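Local coordinates for protein glycosyl transferase family 8 (Streptococcus pneumoniae, PDB 5GVV) that transfers galactose from UDP-galactose to the terminal glucose of the already glycosylated serine-rich repeat protein PsrP, the third step of its O-glycosylation, at residues Ala7-Ala11 with Lys101-Ser107; Thr87-Tyr91 with Asp177-Leu181; Leu336-Ile341 with Phe361-Lys367. All blocks are in the same frame, centred on the assembly; numbering follows the deposited sequence.

Interaction 1: residues Ala7-Ala11 with Lys101-Ser107; sequences AVVFA and KVLYLDS. With MN (manganese (II) ion), chain C; UDP (uridine-5'-diphosphate), chain D.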
loop_
_atom_site.group_PDB
_atom_site.type_symbol
_atom_site.label_atom_id
_atom_site.label_comp_id
_atom_site.label_asym_id
_atom_site.label_seq_id
_atom_site.Cartn_x
_atom_site.Cartn_y
_atom_site.Cartn_z
ATOM N N ALA A 7 -0.842 -4.882 -25.414
ATOM C CA ALA A 7 0.322 -4.930 -24.522
ATOM C C ALA A 7 0.635 -3.592 -23.841
ATOM O O ALA A 7 0.763 -2.552 -24.504
ATOM C CB ALA A 7 1.539 -5.434 -25.275
ATOM N N VAL A 8 0.776 -3.634 -22.516
ATOM C CA VAL A 8 1.033 -2.445 -21.704
ATOM C C VAL A 8 2.118 -2.765 -20.680
ATOM O O VAL A 8 2.119 -3.854 -20.100
ATOM C CB VAL A 8 -0.242 -1.999 -20.960
ATOM C CG1 VAL A 8 0.041 -0.787 -20.069
ATOM C CG2 VAL A 8 -1.356 -1.681 -21.944
ATOM N N VAL A 9 3.047 -1.839 -20.457
ATOM C CA VAL A 9 4.120 -2.101 -19.495
ATOM C C VAL A 9 4.249 -1.002 -18.435
ATOM O O VAL A 9 4.257 0.191 -18.759
ATOM C CB VAL A 9 5.481 -2.390 -20.201
ATOM C CG1 VAL A 9 5.856 -1.272 -21.155
ATOM C CG2 VAL A 9 6.578 -2.615 -19.180
ATOM N N PHE A 10 4.293 -1.413 -17.168
ATOM C CA PHE A 10 4.597 -0.506 -16.062
ATOM C C PHE A 10 5.949 -0.899 -15.478
ATOM O O PHE A 10 6.457 -1.993 -15.754
ATOM C CB PHE A 10 3.551 -0.606 -14.943
ATOM C CG PHE A 10 2.174 -0.130 -15.328
ATOM C CD1 PHE A 10 1.280 -0.989 -15.956
ATOM C CD2 PHE A 10 1.757 1.161 -15.020
ATOM C CE1 PHE A 10 0.003 -0.558 -16.301
ATOM C CE2 PHE A 10 0.479 1.599 -15.355
ATOM C CZ PHE A 10 -0.396 0.735 -15.997
ATOM N N ALA A 11 6.520 -0.021 -14.660
ATOM C CA ALA A 11 7.794 -0.297 -13.994
ATOM C C ALA A 11 7.791 0.347 -12.615
ATOM O O ALA A 11 7.571 1.553 -12.492
ATOM C CB ALA A 11 8.947 0.241 -14.817
ATOM N N LYS A 101 4.624 -3.916 -30.692
ATOM C CA LYS A 101 4.246 -2.605 -30.153
ATOM C C LYS A 101 3.715 -2.722 -28.725
ATOM O O LYS A 101 3.006 -3.679 -28.392
ATOM C CB LYS A 101 3.218 -1.907 -31.053
ATOM C CG LYS A 101 2.748 -0.553 -30.528
ATOM C CD LYS A 101 2.007 0.260 -31.585
ATOM C CE LYS A 101 0.766 -0.450 -32.099
ATOM N NZ LYS A 101 -0.106 0.470 -32.894
ATOM N N VAL A 102 4.075 -1.757 -27.883
ATOM C CA VAL A 102 3.659 -1.768 -26.485
ATOM C C VAL A 102 3.529 -0.340 -25.935
ATOM O O VAL A 102 4.250 0.570 -26.358
ATOM C CB VAL A 102 4.631 -2.623 -25.626
ATOM C CG1 VAL A 102 6.041 -2.066 -25.685
ATOM C CG2 VAL A 102 4.146 -2.732 -24.181
ATOM N N LEU A 103 2.589 -0.138 -25.018
ATOM C CA LEU A 103 2.419 1.160 -24.370
ATOM C C LEU A 103 3.048 1.159 -22.981
ATOM O O LEU A 103 2.566 0.463 -22.080
ATOM C CB LEU A 103 0.934 1.501 -24.246
ATOM C CG LEU A 103 0.610 2.786 -23.478
ATOM C CD1 LEU A 103 1.159 4.004 -24.225
ATOM C CD2 LEU A 103 -0.886 2.917 -23.253
ATOM N N TYR A 104 4.124 1.924 -22.800
ATOM C CA TYR A 104 4.679 2.118 -21.461
ATOM C C TYR A 104 3.919 3.203 -20.697
ATOM O O TYR A 104 3.560 4.239 -21.264
ATOM C CB TYR A 104 6.175 2.470 -21.494
ATOM C CG TYR A 104 6.643 2.989 -20.154
ATOM C CD1 TYR A 104 6.950 2.113 -19.120
ATOM C CD2 TYR A 104 6.725 4.356 -19.902
ATOM C CE1 TYR A 104 7.346 2.581 -17.876
ATOM C CE2 TYR A 104 7.118 4.833 -18.663
ATOM C CZ TYR A 104 7.427 3.941 -17.656
ATOM O OH TYR A 104 7.821 4.420 -16.422
ATOM N N LEU A 105 3.684 2.972 -19.410
ATOM C CA LEU A 105 3.056 3.996 -18.576
ATOM C C LEU A 105 3.792 4.176 -17.255
ATOM O O LEU A 105 4.160 3.194 -16.602
ATOM C CB LEU A 105 1.593 3.646 -18.288
ATOM C CG LEU A 105 0.620 3.504 -19.456
ATOM C CD1 LEU A 105 -0.716 2.952 -18.984
ATOM C CD2 LEU A 105 0.417 4.827 -20.166
ATOM N N ASP A 106 3.998 5.430 -16.858
ATOM C CA ASP A 106 4.420 5.736 -15.494
ATOM C C ASP A 106 3.321 5.242 -14.547
ATOM O O ASP A 106 2.219 4.907 -14.990
ATOM C CB ASP A 106 4.593 7.244 -15.326
ATOM C CG ASP A 106 6.041 7.703 -15.471
ATOM O OD1 ASP A 106 6.884 6.921 -15.963
ATOM O OD2 ASP A 106 6.325 8.867 -15.105
ATOM N N SER A 107 3.598 5.206 -13.247
ATOM C CA SER A 107 2.595 4.736 -12.298
ATOM C C SER A 107 2.066 5.854 -11.407
ATOM O O SER A 107 1.237 5.607 -10.524
ATOM C CB SER A 107 3.162 3.611 -11.445
ATOM O OG SER A 107 4.353 4.048 -10.826
HETATM MN MN MN C . 5.434 10.108 -13.714
HETATM N N1 UDP D . 9.171 4.946 -9.395
HETATM C C2 UDP D . 9.106 3.897 -8.499
HETATM N N3 UDP D . 9.318 4.107 -7.149
HETATM C C4 UDP D . 9.601 5.378 -6.688
HETATM C C5 UDP D . 9.663 6.436 -7.594
HETATM C C6 UDP D . 9.561 6.185 -8.962
HETATM O O2 UDP D . 8.856 2.767 -8.911
HETATM O O4 UDP D . 9.787 5.565 -5.481
HETATM C "C1'" UDP D . 8.935 4.681 -10.832
HETATM C "C2'" UDP D . 7.458 4.861 -11.143
HETATM O "O2'" UDP D . 7.054 3.957 -12.147
HETATM C "C3'" UDP D . 7.383 6.266 -11.694
HETATM C "C4'" UDP D . 8.732 6.407 -12.388
HETATM O "O4'" UDP D . 9.636 5.619 -11.633
HETATM O "O3'" UDP D . 6.297 6.405 -12.586
HETATM C "C5'" UDP D . 9.206 7.856 -12.466
HETATM O "O5'" UDP D . 8.807 8.526 -11.289
HETATM P PA UDP D . 7.873 9.825 -11.418
HETATM O O1A UDP D . 6.635 9.386 -12.094
HETATM O O2A UDP D . 7.601 10.408 -10.083
HETATM O O3A UDP D . 8.707 10.866 -12.331
HETATM P PB UDP D . 8.014 12.080 -13.143
HETATM O O1B UDP D . 8.964 12.639 -14.133
HETATM O O2B UDP D . 7.666 13.145 -12.175
HETATM O O3B UDP D . 6.791 11.599 -13.830
HETATM O O HOH W 1 0.083 -4.116 -28.456
HETATM O O HOH W 2 5.448 2.594 -14.473
#
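Val8 and Val9 pair with Leu103 and Tyr104 as parallel neighbours in the central sheet of a GT-A glycosyltransferase domain, and the pairing runs straight into the nucleotide site. Three backbone bonds join the strands: Leu103 N gives to Ala7 O, Val9 N to Leu103 O at 2.9 Å, and Leu105 N to Val9 O. Val8 and Phe10 spend their own backbone bonds on strand 34-40. Beyond each end a water takes over. One bridges Ala7 N to Lys101 O; the other accepts from Ala11 N and donates to Leu105 O (2.6 Å) and to O2' of UDP, linking the two backbones beyond the last direct bond. Apolar packing differs on the two faces: Leu105 CD1 lies against Phe10 CZ and Val8 CG1 on one, while on the other Val9 CG1, set between its backbone N and carbonyl carbon (chi1 55°), meets Val102 CG2 and Tyr104 CB. The ribose is held from the end of strand 7-11 and from the loop just after strand 101-105: its O2' gives a very short bond to Ala11 O and accepts from Ser107 OG, while Ser107 N donates to O3' at 3.0 Å. Asp106 O, buried near the edge of the Phe10 ring, has no hydrogen-bond partner in the model. Asp106 is the first aspartate of the DxD motif and shares the manganese with Asp108, His227 and UDP. Its carboxylate divides the work: OD2 binds the manganese at 2.1 Å, and OD1 accepts from Tyr104 OH at 2.7 Å, nearly along the C-O bond.

Interaction 2: residues Thr87-Tyr91 with Asp177-Leu181; sequences TFARY and DQSIL. With UDP (uridine-5'-diphosphate), chain D.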
loop_
_atom_site.group_PDB
_atom_site.type_symbol
_atom_site.label_atom_id
_atom_site.label_comp_id
_atom_site.label_asym_id
_atom_site.label_seq_id
_atom_site.Cartn_x
_atom_site.Cartn_y
_atom_site.Cartn_z
ATOM N N THR A 87 14.069 5.234 -11.713
ATOM C CA THR A 87 13.190 5.509 -12.840
ATOM C C THR A 87 13.779 5.060 -14.171
ATOM O O THR A 87 13.339 5.503 -15.233
ATOM C CB THR A 87 12.896 7.022 -12.904
ATOM O OG1 THR A 87 12.150 7.331 -14.086
ATOM C CG2 THR A 87 14.199 7.808 -12.908
ATOM N N PHE A 88 14.759 4.165 -14.110
ATOM C CA PHE A 88 15.542 3.803 -15.288
ATOM C C PHE A 88 15.158 2.451 -15.892
ATOM O O PHE A 88 15.705 2.046 -16.920
ATOM C CB PHE A 88 17.031 3.788 -14.931
ATOM C CG PHE A 88 17.559 5.113 -14.457
ATOM C CD1 PHE A 88 18.053 6.037 -15.367
ATOM C CD2 PHE A 88 17.576 5.432 -13.105
ATOM C CE1 PHE A 88 18.546 7.262 -14.943
ATOM C CE2 PHE A 88 18.070 6.655 -12.670
ATOM C CZ PHE A 88 18.554 7.572 -13.592
ATOM N N ALA A 89 14.221 1.758 -15.256
ATOM C CA ALA A 89 13.912 0.379 -15.621
ATOM C C ALA A 89 13.264 0.244 -16.998
ATOM O O ALA A 89 13.285 -0.833 -17.596
ATOM C CB ALA A 89 13.043 -0.266 -14.550
ATOM N N ARG A 90 12.697 1.335 -17.504
ATOM C CA ARG A 90 12.014 1.303 -18.797
ATOM C C ARG A 90 12.981 1.029 -19.954
ATOM O O ARG A 90 12.556 0.686 -21.060
ATOM C CB ARG A 90 11.212 2.597 -19.024
ATOM C CG ARG A 90 12.032 3.882 -18.986
ATOM C CD ARG A 90 11.144 5.127 -18.926
ATOM N NE ARG A 90 10.996 5.632 -17.560
ATOM C CZ ARG A 90 10.183 6.626 -17.212
ATOM N NH1 ARG A 90 10.114 7.022 -15.947
ATOM N NH2 ARG A 90 9.433 7.223 -18.126
ATOM N N TYR A 91 14.278 1.168 -19.686
ATOM C CA TYR A 91 15.309 0.842 -20.667
ATOM C C TYR A 91 15.227 -0.632 -21.086
ATOM O O TYR A 91 15.467 -0.970 -22.249
ATOM C CB TYR A 91 16.709 1.124 -20.103
ATOM C CG TYR A 91 17.039 2.582 -19.836
ATOM C CD1 TYR A 91 16.188 3.601 -20.242
ATOM C CD2 TYR A 91 18.218 2.937 -19.185
ATOM C CE1 TYR A 91 16.493 4.932 -19.999
ATOM C CE2 TYR A 91 18.529 4.264 -18.935
ATOM C CZ TYR A 91 17.663 5.257 -19.349
ATOM O OH TYR A 91 17.967 6.580 -19.110
ATOM N N ASP A 177 16.434 10.018 -16.869
ATOM C CA ASP A 177 16.078 9.103 -17.953
ATOM C C ASP A 177 15.356 9.805 -19.098
ATOM O O ASP A 177 15.533 9.453 -20.269
ATOM C CB ASP A 177 15.186 7.983 -17.411
ATOM C CG ASP A 177 13.908 8.512 -16.775
ATOM O OD1 ASP A 177 13.996 9.226 -15.753
ATOM O OD2 ASP A 177 12.812 8.207 -17.294
ATOM N N GLN A 178 14.537 10.792 -18.748
ATOM C CA GLN A 178 13.774 11.542 -19.731
ATOM C C GLN A 178 14.710 12.360 -20.613
ATOM O O GLN A 178 14.572 12.361 -21.839
ATOM C CB GLN A 178 12.759 12.449 -19.035
ATOM C CG GLN A 178 11.876 13.239 -19.990
ATOM C CD GLN A 178 10.691 13.870 -19.293
ATOM O OE1 GLN A 178 9.880 13.176 -18.681
ATOM N NE2 GLN A 178 10.582 15.189 -19.382
ATOM N N SER A 179 15.660 13.050 -19.987
ATOM C CA SER A 179 16.685 13.791 -20.724
ATOM C C SER A 179 17.475 12.868 -21.648
ATOM O O SER A 179 17.856 13.259 -22.754
ATOM C CB SER A 179 17.643 14.496 -19.759
ATOM O OG SER A 179 17.016 15.572 -19.088
ATOM N N ILE A 180 17.719 11.644 -21.188
ATOM C CA ILE A 180 18.452 10.657 -21.973
ATOM C C ILE A 180 17.642 10.216 -23.192
ATOM O O ILE A 180 18.172 10.117 -24.303
ATOM C CB ILE A 180 18.806 9.413 -21.129
ATOM C CG1 ILE A 180 19.636 9.804 -19.901
ATOM C CG2 ILE A 180 19.535 8.385 -21.977
ATOM C CD1 ILE A 180 20.880 10.614 -20.226
ATOM N N LEU A 181 16.357 9.943 -22.973
ATOM C CA LEU A 181 15.462 9.503 -24.043
ATOM C C LEU A 181 15.317 10.554 -25.151
ATOM O O LEU A 181 15.301 10.221 -26.339
ATOM C CB LEU A 181 14.088 9.145 -23.468
ATOM C CG LEU A 181 13.990 7.809 -22.733
ATOM C CD1 LEU A 181 12.821 7.805 -21.768
ATOM C CD2 LEU A 181 13.852 6.676 -23.726
HETATM N N1 UDP D . 9.171 4.946 -9.395
HETATM C C2 UDP D . 9.106 3.897 -8.499
HETATM N N3 UDP D . 9.318 4.107 -7.149
HETATM C C4 UDP D . 9.601 5.378 -6.688
HETATM C C5 UDP D . 9.663 6.436 -7.594
HETATM C C6 UDP D . 9.561 6.185 -8.962
HETATM O O2 UDP D . 8.856 2.767 -8.911
HETATM O O4 UDP D . 9.787 5.565 -5.481
HETATM C "C1'" UDP D . 8.935 4.681 -10.832
HETATM C "C2'" UDP D . 7.458 4.861 -11.143
HETATM O "O2'" UDP D . 7.054 3.957 -12.147
HETATM C "C3'" UDP D . 7.383 6.266 -11.694
HETATM C "C4'" UDP D . 8.732 6.407 -12.388
HETATM O "O4'" UDP D . 9.636 5.619 -11.633
HETATM O "O3'" UDP D . 6.297 6.405 -12.586
HETATM C "C5'" UDP D . 9.206 7.856 -12.466
HETATM O "O5'" UDP D . 8.807 8.526 -11.289
HETATM P PA UDP D . 7.873 9.825 -11.418
HETATM O O1A UDP D . 6.635 9.386 -12.094
HETATM O O2A UDP D . 7.601 10.408 -10.083
HETATM O O3A UDP D . 8.707 10.866 -12.331
HETATM P PB UDP D . 8.014 12.080 -13.143
HETATM O O1B UDP D . 8.964 12.639 -14.133
HETATM O O2B UDP D . 7.666 13.145 -12.175
HETATM O O3B UDP D . 6.791 11.599 -13.830
#
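Asp177 OD2 sits squarely over one face of the Arg90 guanidinium, with CZ 3.1 Å away and NE at 3.2 Å. This is a salt bridge of charges alone, since no N-H points at the oxygen; the two planar groups are turned 48° from each other. The other oxygen, OD1, takes a weak bond from Thr87 OG1 at 3.1 Å. Thr87 also holds the arginine in place, though loosely: its carbonyl receives NE and its OG1 receives NH1 (2.8 Å), both weak bonds. The bend at chi3 (98°) turns the guanidinium so that its face meets Asp177 while its edge meets C5' of UDP. Thr87 OG1 touches the same C5' at 3.4 Å, so the aspartate stands as a second shell behind two residues of the UDP pocket. On the flank, Tyr91 OH rests on Asp177 CA and CB and on Ile180 CB, and bonds to Thr166; Phe88 reaches Asp177 CB with CD1. The contact thus joins the loop between strands 61-66 and 101-105 to the start of helix 176-185, with helix 158-167 packing against Phe88, Tyr91 and Ile180.

Interaction 3: residues Leu336-Ile341 with Phe361-Lys367; sequences LEQIVI and FVLKYKK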
loop_
_atom_site.group_PDB
_atom_site.type_symbol
_atom_site.label_atom_id
_atom_site.label_comp_id
_atom_site.label_asym_id
_atom_site.label_seq_id
_atom_site.Cartn_x
_atom_site.Cartn_y
_atom_site.Cartn_z
ATOM N N LEU A 336 12.816 -25.565 8.033
ATOM C CA LEU A 336 12.934 -26.548 6.959
ATOM C C LEU A 336 12.189 -27.833 7.331
ATOM O O LEU A 336 11.509 -28.425 6.492
ATOM C CB LEU A 336 14.414 -26.838 6.672
ATOM C CG LEU A 336 14.867 -27.757 5.526
ATOM C CD1 LEU A 336 15.237 -29.140 6.025
ATOM C CD2 LEU A 336 13.842 -27.844 4.390
ATOM N N GLU A 337 12.303 -28.258 8.589
ATOM C CA GLU A 337 11.622 -29.477 9.029
ATOM C C GLU A 337 10.108 -29.393 8.818
ATOM O O GLU A 337 9.486 -30.368 8.384
ATOM C CB GLU A 337 11.936 -29.793 10.499
ATOM C CG GLU A 337 11.159 -30.997 11.038
ATOM C CD GLU A 337 11.609 -31.445 12.420
ATOM O OE1 GLU A 337 11.976 -30.587 13.252
ATOM O OE2 GLU A 337 11.575 -32.666 12.673
ATOM N N GLN A 338 9.518 -28.234 9.117
ATOM C CA GLN A 338 8.074 -28.071 8.973
ATOM C C GLN A 338 7.653 -28.090 7.505
ATOM O O GLN A 338 6.572 -28.579 7.168
ATOM C CB GLN A 338 7.595 -26.781 9.649
ATOM C CG GLN A 338 7.774 -26.772 11.169
ATOM C CD GLN A 338 7.180 -28.006 11.826
ATOM O OE1 GLN A 338 6.014 -28.335 11.611
ATOM N NE2 GLN A 338 7.986 -28.706 12.619
ATOM N N ILE A 339 8.505 -27.552 6.637
ATOM C CA ILE A 339 8.243 -27.576 5.197
ATOM C C ILE A 339 8.316 -29.009 4.663
ATOM O O ILE A 339 7.498 -29.408 3.831
ATOM C CB ILE A 339 9.214 -26.652 4.422
ATOM C CG1 ILE A 339 9.015 -25.200 4.865
ATOM C CG2 ILE A 339 9.001 -26.768 2.908
ATOM C CD1 ILE A 339 10.017 -24.211 4.279
ATOM N N VAL A 340 9.285 -29.782 5.147
ATOM C CA VAL A 340 9.417 -31.178 4.731
ATOM C C VAL A 340 8.171 -31.988 5.103
ATOM O O VAL A 340 7.621 -32.706 4.267
ATOM C CB VAL A 340 10.682 -31.836 5.320
ATOM C CG1 VAL A 340 10.737 -33.312 4.946
ATOM C CG2 VAL A 340 11.932 -31.128 4.808
ATOM N N ILE A 341 7.724 -31.862 6.350
ATOM C CA ILE A 341 6.496 -32.517 6.806
ATOM C C ILE A 341 5.315 -32.187 5.891
ATOM O O ILE A 341 4.469 -33.038 5.613
ATOM C CB ILE A 341 6.152 -32.097 8.254
ATOM C CG1 ILE A 341 7.236 -32.570 9.227
ATOM C CG2 ILE A 341 4.791 -32.636 8.680
ATOM C CD1 ILE A 341 7.014 -32.090 10.654
ATOM N N PHE A 361 15.002 -35.970 8.112
ATOM C CA PHE A 361 13.612 -35.538 8.073
ATOM C C PHE A 361 12.861 -36.337 7.013
ATOM O O PHE A 361 11.734 -36.774 7.241
ATOM C CB PHE A 361 13.511 -34.037 7.775
ATOM C CG PHE A 361 14.169 -33.160 8.807
ATOM C CD1 PHE A 361 14.355 -33.607 10.113
ATOM C CD2 PHE A 361 14.605 -31.886 8.471
ATOM C CE1 PHE A 361 14.961 -32.795 11.060
ATOM C CE2 PHE A 361 15.213 -31.071 9.412
ATOM C CZ PHE A 361 15.393 -31.525 10.704
ATOM N N VAL A 362 13.495 -36.531 5.858
ATOM C CA VAL A 362 12.895 -37.292 4.757
ATOM C C VAL A 362 12.521 -38.718 5.182
ATOM O O VAL A 362 11.400 -39.170 4.941
ATOM C CB VAL A 362 13.820 -37.333 3.522
ATOM C CG1 VAL A 362 13.387 -38.425 2.560
ATOM C CG2 VAL A 362 13.820 -35.986 2.817
ATOM N N LEU A 363 13.462 -39.415 5.816
ATOM C CA LEU A 363 13.223 -40.767 6.323
ATOM C C LEU A 363 12.152 -40.802 7.411
ATOM O O LEU A 363 11.223 -41.613 7.371
ATOM C CB LEU A 363 14.520 -41.348 6.882
ATOM C CG LEU A 363 15.417 -42.093 5.901
ATOM C CD1 LEU A 363 16.762 -42.432 6.535
ATOM C CD2 LEU A 363 14.715 -43.352 5.418
ATOM N N LYS A 364 12.311 -39.916 8.385
ATOM C CA LYS A 364 11.443 -39.843 9.555
ATOM C C LYS A 364 9.974 -39.643 9.182
ATOM O O LYS A 364 9.085 -40.252 9.779
ATOM C CB LYS A 364 11.938 -38.711 10.458
ATOM C CG LYS A 364 11.150 -38.474 11.732
ATOM C CD LYS A 364 11.962 -37.592 12.675
ATOM C CE LYS A 364 11.083 -36.826 13.646
ATOM N NZ LYS A 364 10.322 -37.711 14.565
ATOM N N TYR A 365 9.720 -38.813 8.175
ATOM C CA TYR A 365 8.348 -38.521 7.775
ATOM C C TYR A 365 7.917 -39.305 6.525
ATOM O O TYR A 365 6.894 -39.003 5.903
ATOM C CB TYR A 365 8.158 -37.006 7.627
ATOM C CG TYR A 365 8.501 -36.251 8.905
ATOM C CD1 TYR A 365 7.700 -36.362 10.033
ATOM C CD2 TYR A 365 9.630 -35.439 8.982
ATOM C CE1 TYR A 365 8.009 -35.687 11.204
ATOM C CE2 TYR A 365 9.948 -34.757 10.147
ATOM C CZ TYR A 365 9.133 -34.887 11.255
ATOM O OH TYR A 365 9.443 -34.209 12.416
ATOM N N LYS A 366 8.703 -40.328 6.189
ATOM C CA LYS A 366 8.395 -41.252 5.091
ATOM C C LYS A 366 8.132 -40.567 3.756
ATOM O O LYS A 366 7.151 -40.886 3.078
ATOM C CB LYS A 366 7.195 -42.143 5.430
ATOM C CG LYS A 366 7.536 -43.419 6.187
ATOM C CD LYS A 366 7.441 -43.201 7.681
ATOM C CE LYS A 366 6.088 -42.618 8.062
ATOM N NZ LYS A 366 6.059 -42.092 9.459
ATOM N N LYS A 367 9.009 -39.645 3.370
ATOM C CA LYS A 367 8.840 -38.925 2.112
ATOM C C LYS A 367 9.666 -39.582 1.010
ATOM O O LYS A 367 10.821 -39.948 1.234
ATOM C CB LYS A 367 9.254 -37.463 2.282
ATOM C CG LYS A 367 8.529 -36.732 3.417
ATOM C CD LYS A 367 7.043 -36.551 3.118
ATOM C CE LYS A 367 6.332 -35.831 4.261
ATOM N NZ LYS A 367 4.906 -35.543 3.923
#
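Glu337 reaches from its helix to two aromatic rings, Phe361 on helix 356-364 and Tyr365 just past its end. Its CB lies over the Phe361 face, 3.9 Å from the ring centroid and displaced toward the rim, a CH-pi contact. With CG anti to the backbone N (chi1 175°) and the chain extended beyond it, the side chain runs on past the phenyl ring to the tyrosine. CG comes up against Tyr365 OH and CE2; CD lies near Phe361 CE1, the carboxylate being stacked on that ring with only 17° between the planes. At the tip, OE2 accepts from Tyr365 OH at 2.6 Å. The oxygen lies at the edge of the tyrosine ring, whereas the hydroxyl approaches from above the carboxylate plane, 42° out of it. Lys364 NZ, 5.5 Å from OE2, is not in contact but may favour the charged carboxylate.

The tyrosine ring is covered on both faces. Ile341 CG1 stands over its centre at 3.5 Å in a second CH-pi contact, and Lys364 CG covers the opposite face. Leu336 CD1 reaches the edge of the Phe361 ring at CD2, and Val340 CG1 packs on Phe361 CB.

Lys366, with positive phi, ends helix 356-364 in a Schellman motif, after which Lys367 folds back to the first helix. Its NZ donates to Ile341 O at 3.1 Å, from above the carbonyl plane, and to Ser343 O, holding the C-terminal end of helix 333-342. The two helices pack side by side against one face of the C-terminal parallel sheet, strand 345-348 coming between them in the chain; Leu336 turns to strands 278-283 and 302-307, and Gln338 touches Phe215 of the second subunit.

Interactions 1 and 2 are buried parts of the same catalytic domain, and their segments alternate along the chain. They meet where Arg90 packs on Tyr104 OH and its NH1 forms a long, weak ion pair with Asp106 OD1; both also touch UDP. Interaction 1 relies on regular backbone pairing in the sheet core and turns polar at the metal, whereas interaction 2 ties a loop to a helix mainly through charge and weak side-chain bonds. Interaction 3 stands apart, its centre 44 Å from that of interaction 1. Partly buried, it joins two helices beside the separate C-terminal sheet through aromatic faces and hydrogen bonds, without ligand or metal.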